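Local coordinates for uncharacterized protein (Streptococcus mutans, PDB 3L7Y), which binds magnesium and is probably a phosphatase of the haloacid dehalogenase superfamily, at residues S142-G147 against R181-T186; R120-S125 against Y204-R209. All coordinates share one frame; numbering follows the deposited sequence.

Interaction 1. Residues S142-G147 against R181-T186; sequences SGEKKG and RFFKLT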
loop_
_atom_site.group_PDB
_atom_site.type_symbol
_atom_site.label_atom_id
_atom_site.label_comp_id
_atom_site.label_asym_id
_atom_site.label_seq_id
_atom_site.Cartn_x
_atom_site.Cartn_y
_atom_site.Cartn_z
ATOM N N SER A 142 -6.137 -10.166 5.242
ATOM C CA SER A 142 -4.971 -10.311 4.386
ATOM C C SER A 142 -3.868 -11.052 5.140
ATOM O O SER A 142 -3.184 -10.468 5.984
ATOM C CB SER A 142 -4.496 -8.937 3.875
ATOM O OG SER A 142 -3.420 -9.062 2.960
ATOM N N GLY A 143 -3.719 -12.347 4.841
ATOM C CA GLY A 143 -2.802 -13.213 5.564
ATOM C C GLY A 143 -1.460 -13.345 4.874
ATOM O O GLY A 143 -1.216 -12.751 3.823
ATOM N N GLU A 144 -0.575 -14.129 5.467
ATOM C CA GLU A 144 0.780 -14.233 4.953
ATOM C C GLU A 144 0.788 -14.875 3.566
ATOM O O GLU A 144 1.610 -14.534 2.717
ATOM C CB GLU A 144 1.633 -15.037 5.926
ATOM C CG GLU A 144 3.125 -14.984 5.678
ATOM C CD GLU A 144 3.897 -15.649 6.800
ATOM O OE1 GLU A 144 3.243 -16.214 7.703
ATOM O OE2 GLU A 144 5.147 -15.609 6.783
ATOM N N LYS A 145 -0.150 -15.791 3.339
ATOM C CA LYS A 145 -0.166 -16.590 2.118
ATOM C C LYS A 145 -1.448 -16.413 1.321
ATOM O O LYS A 145 -1.463 -16.591 0.108
ATOM C CB LYS A 145 0.031 -18.077 2.439
ATOM C CG LYS A 145 1.397 -18.423 3.007
ATOM N N LYS A 146 -2.534 -16.063 1.991
ATOM C CA LYS A 146 -3.784 -15.886 1.267
ATOM C C LYS A 146 -4.698 -14.865 1.917
ATOM O O LYS A 146 -4.399 -14.353 2.984
ATOM C CB LYS A 146 -4.513 -17.228 1.135
ATOM C CG LYS A 146 -4.641 -17.979 2.433
ATOM N N GLY A 147 -5.815 -14.586 1.255
ATOM C CA GLY A 147 -6.849 -13.735 1.801
ATOM C C GLY A 147 -8.106 -14.518 2.124
ATOM O O GLY A 147 -8.318 -15.614 1.599
ATOM N N ARG A 181 -1.358 -16.097 9.770
ATOM C CA ARG A 181 -0.986 -14.831 10.392
ATOM C C ARG A 181 -1.365 -13.706 9.433
ATOM O O ARG A 181 -1.230 -13.848 8.214
ATOM C CB ARG A 181 0.512 -14.800 10.670
ATOM C CG ARG A 181 1.050 -16.115 11.217
ATOM C CD ARG A 181 2.341 -16.515 10.513
ATOM N NE ARG A 181 3.524 -16.200 11.303
ATOM C CZ ARG A 181 4.771 -16.294 10.853
ATOM N NH1 ARG A 181 5.004 -16.674 9.604
ATOM N NH2 ARG A 181 5.787 -15.987 11.647
ATOM N N PHE A 182 -1.824 -12.588 9.991
ATOM C CA PHE A 182 -2.452 -11.543 9.197
ATOM C C PHE A 182 -1.724 -10.208 9.302
ATOM O O PHE A 182 -1.413 -9.737 10.398
ATOM C CB PHE A 182 -3.922 -11.382 9.604
ATOM C CG PHE A 182 -4.716 -12.646 9.485
ATOM C CD1 PHE A 182 -4.938 -13.444 10.592
ATOM C CD2 PHE A 182 -5.225 -13.046 8.261
ATOM C CE1 PHE A 182 -5.657 -14.615 10.486
ATOM C CE2 PHE A 182 -5.951 -14.216 8.147
ATOM C CZ PHE A 182 -6.163 -15.003 9.261
ATOM N N PHE A 183 -1.478 -9.590 8.153
ATOM C CA PHE A 183 -0.808 -8.291 8.117
ATOM C C PHE A 183 -1.775 -7.133 8.288
ATOM O O PHE A 183 -1.435 -6.104 8.894
ATOM C CB PHE A 183 -0.098 -8.108 6.790
ATOM C CG PHE A 183 1.158 -8.897 6.659
ATOM C CD1 PHE A 183 1.295 -9.839 5.645
ATOM C CD2 PHE A 183 2.214 -8.689 7.528
ATOM C CE1 PHE A 183 2.477 -10.553 5.499
ATOM C CE2 PHE A 183 3.384 -9.420 7.404
ATOM C CZ PHE A 183 3.523 -10.338 6.373
ATOM N N LYS A 184 -2.964 -7.286 7.715
ATOM C CA LYS A 184 -3.958 -6.223 7.710
ATOM C C LYS A 184 -5.338 -6.799 7.418
ATOM O O LYS A 184 -5.466 -7.973 7.052
ATOM C CB LYS A 184 -3.604 -5.183 6.637
ATOM C CG LYS A 184 -4.030 -5.566 5.211
ATOM C CD LYS A 184 -3.839 -4.376 4.250
ATOM C CE LYS A 184 -4.333 -4.669 2.835
ATOM N NZ LYS A 184 -3.553 -5.754 2.184
ATOM N N LEU A 185 -6.367 -5.976 7.590
ATOM C CA LEU A 185 -7.689 -6.294 7.061
ATOM C C LEU A 185 -8.112 -5.244 6.054
ATOM O O LEU A 185 -7.582 -4.140 6.041
ATOM C CB LEU A 185 -8.755 -6.337 8.158
ATOM C CG LEU A 185 -8.423 -6.883 9.548
ATOM C CD1 LEU A 185 -9.722 -7.061 10.312
ATOM C CD2 LEU A 185 -7.668 -8.185 9.438
ATOM N N THR A 186 -9.104 -5.567 5.240
ATOM C CA THR A 186 -9.638 -4.577 4.319
ATOM C C THR A 186 -11.154 -4.534 4.394
ATOM O O THR A 186 -11.818 -5.572 4.407
ATOM C CB THR A 186 -9.173 -4.833 2.869
ATOM O OG1 THR A 186 -7.741 -4.729 2.793
ATOM C CG2 THR A 186 -9.801 -3.814 1.923
#
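Ser142 N donates to Lys184 O at 2.9 Å, and Phe183 N returns a bond of the same kind to Ser142 O, approaching nearly end-on to the carbonyl. These bonds join strands 138-143 and 182-188, which are antiparallel neighbours. One residue further on the register slips by one, a beta bulge, and Gly143 forms a non-hydrogen-bonded pair with Phe182. Here the strands come close, with 4.0 Å between Gly143 CA and Phe182 CA. Gly143 CA lies 3.1 Å from Arg181 O in a CA-H...O contact, and a weak bond from Glu144 N reaches the same oxygen. Glycine suits the place, because a beta carbon here would run into Lys146 O and sit tightly against Phe182 CD2.

Nonpolar contact comes from two phenylalanines. Phe182 CD2 rests 3.6 Å from Gly143 CA, while Phe183 brings CE1 to Glu144 CA, its ring also stacking with Phe117.

A surface-side ion pair joins Glu144 and Arg181. Glu144, its CG anti to the backbone N (chi1 -168°) and its chain extended, runs alongside Arg181, pointing the same way. Both carboxylate oxygens face Arg181 NH1, but the hydrogen bond goes to Glu144 OE1, at 2.6 Å through its syn lone pair; this oxygen lies 24° out of the guanidinium plane.

On the face bearing Ser142 and Lys184, Lys184 CG packs against Ser142 CB. Lys184 NZ forms a salt bridge with Glu101 and a hydrogen bond to Ser79 O, and Ser142 OG also bonds to Glu101. The lysine side chain lies about 9 Å from that of Asp45, a magnesium ligand. The chemistry therefore implies that this strand pair holds a buried ammonium group near the metal site, neutralised probably by Glu101, while its other ion pair stays toward the surface.

Interaction 2. Residues R120-S125 against Y204-R209; sequences REDIAS and YKTSQR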
loop_
_atom_site.group_PDB
_atom_site.type_symbol
_atom_site.label_atom_id
_atom_site.label_comp_id
_atom_site.label_asym_id
_atom_site.label_seq_id
_atom_site.Cartn_x
_atom_site.Cartn_y
_atom_site.Cartn_z
ATOM N N ARG A 120 -4.209 -11.737 17.141
ATOM C CA ARG A 120 -5.474 -12.437 16.906
ATOM C C ARG A 120 -6.623 -11.835 17.718
ATOM O O ARG A 120 -7.732 -11.691 17.216
ATOM C CB ARG A 120 -5.364 -13.945 17.221
ATOM C CG ARG A 120 -4.278 -14.682 16.420
ATOM C CD ARG A 120 -4.429 -16.217 16.499
ATOM N NE ARG A 120 -4.821 -16.789 15.216
ATOM C CZ ARG A 120 -5.961 -17.424 14.989
ATOM N NH1 ARG A 120 -6.837 -17.582 15.961
ATOM N NH2 ARG A 120 -6.223 -17.905 13.787
ATOM N N GLU A 121 -6.350 -11.494 18.972
ATOM C CA GLU A 121 -7.389 -10.959 19.864
ATOM C C GLU A 121 -7.914 -9.625 19.333
ATOM O O GLU A 121 -9.098 -9.332 19.437
ATOM C CB GLU A 121 -6.835 -10.768 21.277
ATOM C CG GLU A 121 -5.522 -9.971 21.339
ATOM C CD GLU A 121 -4.246 -10.833 21.268
ATOM O OE1 GLU A 121 -4.219 -11.856 20.541
ATOM O OE2 GLU A 121 -3.251 -10.467 21.939
ATOM N N ASP A 122 -7.025 -8.815 18.767
ATOM C CA ASP A 122 -7.420 -7.502 18.240
ATOM C C ASP A 122 -8.247 -7.647 16.975
ATOM O O ASP A 122 -9.287 -7.001 16.801
ATOM C CB ASP A 122 -6.178 -6.651 17.973
ATOM C CG ASP A 122 -5.507 -6.206 19.257
ATOM O OD1 ASP A 122 -6.224 -6.086 20.261
ATOM O OD2 ASP A 122 -4.282 -5.983 19.269
ATOM N N ILE A 123 -7.758 -8.491 16.079
ATOM C CA ILE A 123 -8.481 -8.832 14.868
ATOM C C ILE A 123 -9.889 -9.350 15.185
ATOM O O ILE A 123 -10.869 -8.938 14.575
ATOM C CB ILE A 123 -7.707 -9.908 14.086
ATOM C CG1 ILE A 123 -6.299 -9.412 13.752
ATOM C CG2 ILE A 123 -8.460 -10.323 12.832
ATOM C CD1 ILE A 123 -5.476 -10.431 13.015
ATOM N N ALA A 124 -9.995 -10.266 16.137
ATOM C CA ALA A 124 -11.290 -10.842 16.449
ATOM C C ALA A 124 -12.183 -9.740 16.979
ATOM O O ALA A 124 -13.378 -9.681 16.687
ATOM C CB ALA A 124 -11.143 -11.960 17.481
ATOM N N SER A 125 -11.593 -8.832 17.745
ATOM C CA SER A 125 -12.395 -7.794 18.373
ATOM C C SER A 125 -12.874 -6.703 17.389
ATOM O O SER A 125 -14.031 -6.295 17.448
ATOM C CB SER A 125 -11.671 -7.219 19.593
ATOM O OG SER A 125 -12.169 -5.933 19.902
ATOM N N TYR A 204 -12.594 3.019 18.856
ATOM C CA TYR A 204 -12.909 1.716 19.456
ATOM C C TYR A 204 -11.824 1.251 20.428
ATOM O O TYR A 204 -10.722 1.783 20.435
ATOM C CB TYR A 204 -13.129 0.662 18.359
ATOM C CG TYR A 204 -13.735 -0.638 18.873
ATOM C CD1 TYR A 204 -14.912 -0.626 19.615
ATOM C CD2 TYR A 204 -13.130 -1.864 18.620
ATOM C CE1 TYR A 204 -15.474 -1.794 20.091
ATOM C CE2 TYR A 204 -13.686 -3.049 19.092
ATOM C CZ TYR A 204 -14.862 -3.002 19.819
ATOM O OH TYR A 204 -15.430 -4.157 20.296
ATOM N N LYS A 205 -12.128 0.241 21.239
ATOM C CA LYS A 205 -11.172 -0.207 22.248
ATOM C C LYS A 205 -9.844 -0.719 21.666
ATOM O O LYS A 205 -8.841 -0.777 22.371
ATOM C CB LYS A 205 -11.806 -1.256 23.180
ATOM C CG LYS A 205 -12.234 -2.566 22.496
ATOM C CD LYS A 205 -12.969 -3.513 23.485
ATOM C CE LYS A 205 -13.305 -4.841 22.827
ATOM N NZ LYS A 205 -14.023 -5.785 23.747
ATOM N N THR A 206 -9.825 -1.103 20.393
ATOM C CA THR A 206 -8.567 -1.556 19.781
ATOM C C THR A 206 -7.703 -0.384 19.308
ATOM O O THR A 206 -6.708 -0.568 18.612
ATOM C CB THR A 206 -8.822 -2.519 18.596
ATOM O OG1 THR A 206 -9.792 -1.948 17.720
ATOM C CG2 THR A 206 -9.362 -3.878 19.106
ATOM N N SER A 207 -8.091 0.819 19.704
ATOM C CA SER A 207 -7.515 2.053 19.169
ATOM C C SER A 207 -5.992 2.140 19.127
ATOM O O SER A 207 -5.432 2.683 18.181
ATOM C CB SER A 207 -8.061 3.258 19.925
ATOM O OG SER A 207 -7.634 4.452 19.300
ATOM N N GLN A 208 -5.310 1.632 20.146
ATOM C CA GLN A 208 -3.872 1.811 20.192
ATOM C C GLN A 208 -3.150 0.860 19.239
ATOM O O GLN A 208 -1.967 1.041 18.941
ATOM C CB GLN A 208 -3.348 1.626 21.606
ATOM C CG GLN A 208 -2.857 0.236 21.888
ATOM C CD GLN A 208 -1.976 0.206 23.107
ATOM O OE1 GLN A 208 -1.294 -0.786 23.380
ATOM N NE2 GLN A 208 -1.976 1.306 23.853
ATOM N N ARG A 209 -3.874 -0.147 18.766
ATOM C CA ARG A 209 -3.305 -1.208 17.943
ATOM C C ARG A 209 -3.748 -1.121 16.482
ATOM O O ARG A 209 -2.965 -1.410 15.588
ATOM C CB ARG A 209 -3.715 -2.575 18.492
ATOM C CG ARG A 209 -3.400 -2.783 19.964
ATOM C CD ARG A 209 -2.017 -3.374 20.146
ATOM N NE ARG A 209 -1.705 -3.558 21.559
ATOM C CZ ARG A 209 -2.182 -4.552 22.303
ATOM N NH1 ARG A 209 -2.995 -5.452 21.766
ATOM N NH2 ARG A 209 -1.847 -4.647 23.583
HETATM O O HOH W 1 -15.605 -6.727 19.924
#
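Asp122 OD2 takes the hydrogen bond of a salt bridge from Arg209 NH1 at 2.9 Å, with an angle of 151° at the hydrogen. The oxygen uses its syn lone pair and lies in the guanidinium plane, although the two flat groups are turned 52° apart. Arg209 bends at chi2 (-90°), which lays Arg209 CG 3.4 Å from Asp122 OD2 while the guanidinium end curls back to the same oxygen. A short acid suits this helix position: it reaches the arginine without a long flexible arm.

One helical turn on, Ser125 is small enough to let the loop approach. Ser125 OG meets the edge of the Tyr204 ring, 3.4 Å from Tyr204 CE2, and touches Lys205 CE and Thr206 CG2. Thr206 CG2 also packs 3.9 Å from Asp122 O. A water bridges the backbone at Ser125 O to Tyr204 OH, lying 2.6 Å from the hydroxyl. Within the loop, a type I turn from Tyr204 to Ser207 presents these side chains.

The contact ties the first turns of helix 120-133 to the loop between helix 194-202 and strand 210-214. Tyr204 stacks on Phe129 further along helix 120-133, and Thr206 touches Ile126.

How the interactions relate
Interaction 1 is largely buried sheet pairing, whereas interaction 2 is a partly buried seam between a helix and a loop, away from the metal site. The two meet through Ile123, which lies within the helix of interaction 2 but turns from its loop toward the sheet: CD1 of Ile123 packs 3.9 Å from CB of Phe182, and Leu185 touches it as well. Helix 120-133 thus covers the face of strand 182-188 bearing Phe182 and Leu185. Backbone bonds carry interaction 1, with ion pairs added; interaction 2 has no direct backbone bond and depends on one salt bridge, a water and side-chain packing.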